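Local coordinates for peptide ABC transporter, peptide-binding protein (PDB 2D5W) that binds oligopeptides, a pentapeptide among them, and probably delivers them to an ABC transporter for uptake, at residues A[93-98]-A[158-163]. Residues are numbered along the deposited sequence; the frame is centred on the assembly and turned at random.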
loop_
_atom_site.group_PDB
_atom_site.type_symbol
_atom_site.label_atom_id
_atom_site.label_comp_id
_atom_site.label_asym_id
_atom_site.label_seq_id
_atom_site.Cartn_x
_atom_site.Cartn_y
_atom_site.Cartn_z
ATOM N N TRP A 93 0.846 -19.751 17.467
ATOM C CA TRP A 93 2.052 -19.087 17.000
ATOM C C TRP A 93 3.049 -20.191 16.640
ATOM O O TRP A 93 2.912 -21.341 17.085
ATOM C CB TRP A 93 2.634 -18.194 18.097
ATOM C CG TRP A 93 1.759 -17.030 18.473
ATOM C CD1 TRP A 93 0.997 -16.902 19.603
ATOM C CD2 TRP A 93 1.557 -15.830 17.717
ATOM N NE1 TRP A 93 0.337 -15.695 19.595
ATOM C CE2 TRP A 93 0.660 -15.018 18.448
ATOM C CE3 TRP A 93 2.047 -15.361 16.488
ATOM C CZ2 TRP A 93 0.242 -13.762 17.991
ATOM C CZ3 TRP A 93 1.629 -14.111 16.034
ATOM C CH2 TRP A 93 0.736 -13.327 16.787
ATOM N N SER A 94 4.058 -19.840 15.848
ATOM C CA SER A 94 5.057 -20.808 15.408
ATOM C C SER A 94 5.896 -21.414 16.532
ATOM O O SER A 94 6.566 -22.425 16.318
ATOM C CB SER A 94 5.973 -20.177 14.354
ATOM O OG SER A 94 6.594 -19.008 14.848
ATOM N N ASP A 95 5.867 -20.811 17.718
ATOM C CA ASP A 95 6.618 -21.353 18.848
ATOM C C ASP A 95 5.744 -22.287 19.683
ATOM O O ASP A 95 6.169 -22.779 20.731
ATOM C CB ASP A 95 7.187 -20.232 19.731
ATOM C CG ASP A 95 6.111 -19.345 20.337
ATOM O OD1 ASP A 95 4.911 -19.567 20.066
ATOM O OD2 ASP A 95 6.480 -18.414 21.090
ATOM N N GLY A 96 4.522 -22.527 19.215
ATOM C CA GLY A 96 3.618 -23.415 19.922
ATOM C C GLY A 96 2.633 -22.755 20.870
ATOM O O GLY A 96 1.695 -23.409 21.332
ATOM N N ARG A 97 2.836 -21.478 21.177
ATOM C CA ARG A 97 1.937 -20.768 22.082
ATOM C C ARG A 97 0.603 -20.477 21.399
ATOM O O ARG A 97 0.544 -20.258 20.187
ATOM C CB ARG A 97 2.582 -19.460 22.554
ATOM C CG ARG A 97 3.912 -19.656 23.274
ATOM C CD ARG A 97 3.740 -20.462 24.556
ATOM N NE ARG A 97 3.099 -19.684 25.612
ATOM C CZ ARG A 97 3.673 -18.659 26.236
ATOM N NH1 ARG A 97 3.019 -18.004 27.186
ATOM N NH2 ARG A 97 4.907 -18.292 25.917
ATOM N N PRO A 98 -0.493 -20.464 22.171
ATOM C CA PRO A 98 -1.805 -20.197 21.581
ATOM C C PRO A 98 -2.014 -18.742 21.181
ATOM O O PRO A 98 -1.447 -17.833 21.783
ATOM C CB PRO A 98 -2.765 -20.616 22.691
ATOM C CG PRO A 98 -2.011 -20.217 23.923
ATOM C CD PRO A 98 -0.611 -20.720 23.618
ATOM N N PRO A 158 1.828 -10.763 18.712
ATOM C CA PRO A 158 2.283 -11.647 19.795
ATOM C C PRO A 158 2.678 -10.985 21.107
ATOM O O PRO A 158 3.826 -10.577 21.295
ATOM C CB PRO A 158 3.434 -12.409 19.153
ATOM C CG PRO A 158 4.033 -11.378 18.238
ATOM C CD PRO A 158 2.823 -10.697 17.625
ATOM N N LYS A 159 1.724 -10.921 22.026
ATOM C CA LYS A 159 1.947 -10.299 23.319
ATOM C C LYS A 159 3.053 -10.953 24.141
ATOM O O LYS A 159 3.850 -10.253 24.762
ATOM C CB LYS A 159 0.651 -10.296 24.130
ATOM C CG LYS A 159 0.785 -9.652 25.501
ATOM C CD LYS A 159 -0.487 -9.824 26.316
ATOM C CE LYS A 159 -0.311 -9.312 27.735
ATOM N NZ LYS A 159 -1.552 -9.496 28.536
ATOM N N HIS A 160 3.108 -12.284 24.153
ATOM C CA HIS A 160 4.129 -12.955 24.950
ATOM C C HIS A 160 5.540 -12.643 24.469
ATOM O O HIS A 160 6.501 -12.783 25.221
ATOM C CB HIS A 160 3.897 -14.478 24.996
ATOM C CG HIS A 160 4.137 -15.189 23.699
ATOM N ND1 HIS A 160 3.276 -15.103 22.626
ATOM C CD2 HIS A 160 5.120 -16.043 23.322
ATOM C CE1 HIS A 160 3.715 -15.873 21.647
ATOM N NE2 HIS A 160 4.832 -16.456 22.043
ATOM N N ILE A 161 5.660 -12.194 23.224
ATOM C CA ILE A 161 6.959 -11.856 22.651
ATOM C C ILE A 161 7.290 -10.371 22.775
ATOM O O ILE A 161 8.380 -10.004 23.215
ATOM C CB ILE A 161 7.016 -12.232 21.146
ATOM C CG1 ILE A 161 6.890 -13.749 20.976
ATOM C CG2 ILE A 161 8.302 -11.697 20.515
ATOM C CD1 ILE A 161 8.000 -14.556 21.634
ATOM N N MET A 162 6.341 -9.521 22.398
ATOM C CA MET A 162 6.557 -8.077 22.401
ATOM C C MET A 162 6.056 -7.310 23.618
ATOM O O MET A 162 6.460 -6.169 23.838
ATOM C CB MET A 162 5.919 -7.477 21.143
ATOM C CG MET A 162 6.362 -8.136 19.841
ATOM S SD MET A 162 5.471 -7.508 18.400
ATOM C CE MET A 162 6.406 -6.019 18.051
ATOM N N GLY A 163 5.177 -7.938 24.393
ATOM C CA GLY A 163 4.595 -7.300 25.566
ATOM C C GLY A 163 5.556 -6.770 26.613
ATOM O O GLY A 163 5.419 -5.626 27.051
#
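Trp93 lays one face of its indole against the ring of Pro158, whose CB stands 3.7 Å from the centroid of the six-membered ring of Trp93, 13° off the normal: a CH-pi contact. The far rim of the indole also abuts the proline, Trp93 CH2 lying 3.5 Å from Pro158 CD. At the pyrrole end Trp93 CD1 comes within 3.6 Å of His160 CE1, the two rings meeting obliquely. Trp93 NE1 donates to Asp103 on helix 101-112, a bond that helps to set the rotation of the indole; the other carboxylate oxygen of Asp103 accepts from Lys159 N in the first turn of helix 159-173. An alanine in place of Trp93 would probably leave Pro158 without the surface it packs on and Asp103 without one of its donors.

His160 has CG placed between its backbone N and carbonyl carbon (chi1 70°), a torsion that sends the imidazole out to the loop. There His160 NE2 donates to Asp95 OD2 over 2.7 Å, on the syn lone pair and almost in the imidazole plane. The other oxygen, Asp95 OD1, accepts from Arg97 N at 3.0 Å, approached from above the carboxylate plane, an Asx turn that ties the carboxylate back to its own loop while OD2 faces His160. Arg97 lays its CB over one face of the His160 imidazole, 4.1 Å from the centroid, and its chain, bent at chi2 and chi3, brings Arg97 NH2 to 3.4 Å from His160 CD2. Ile161 CG1 lies over the opposite face. The nearby carboxylate would tend to stabilise a protonated imidazole, the guanidinium to oppose it.

A type I beta turn from Trp93 to Gly96 is thus joined, through a His-carboxylate hydrogen bond and a proline-tryptophan CH-pi contact, to the start of a helix with Pro158 at its N-cap position, a peripheral loop-to-helix junction in this family 5 solute-binding protein.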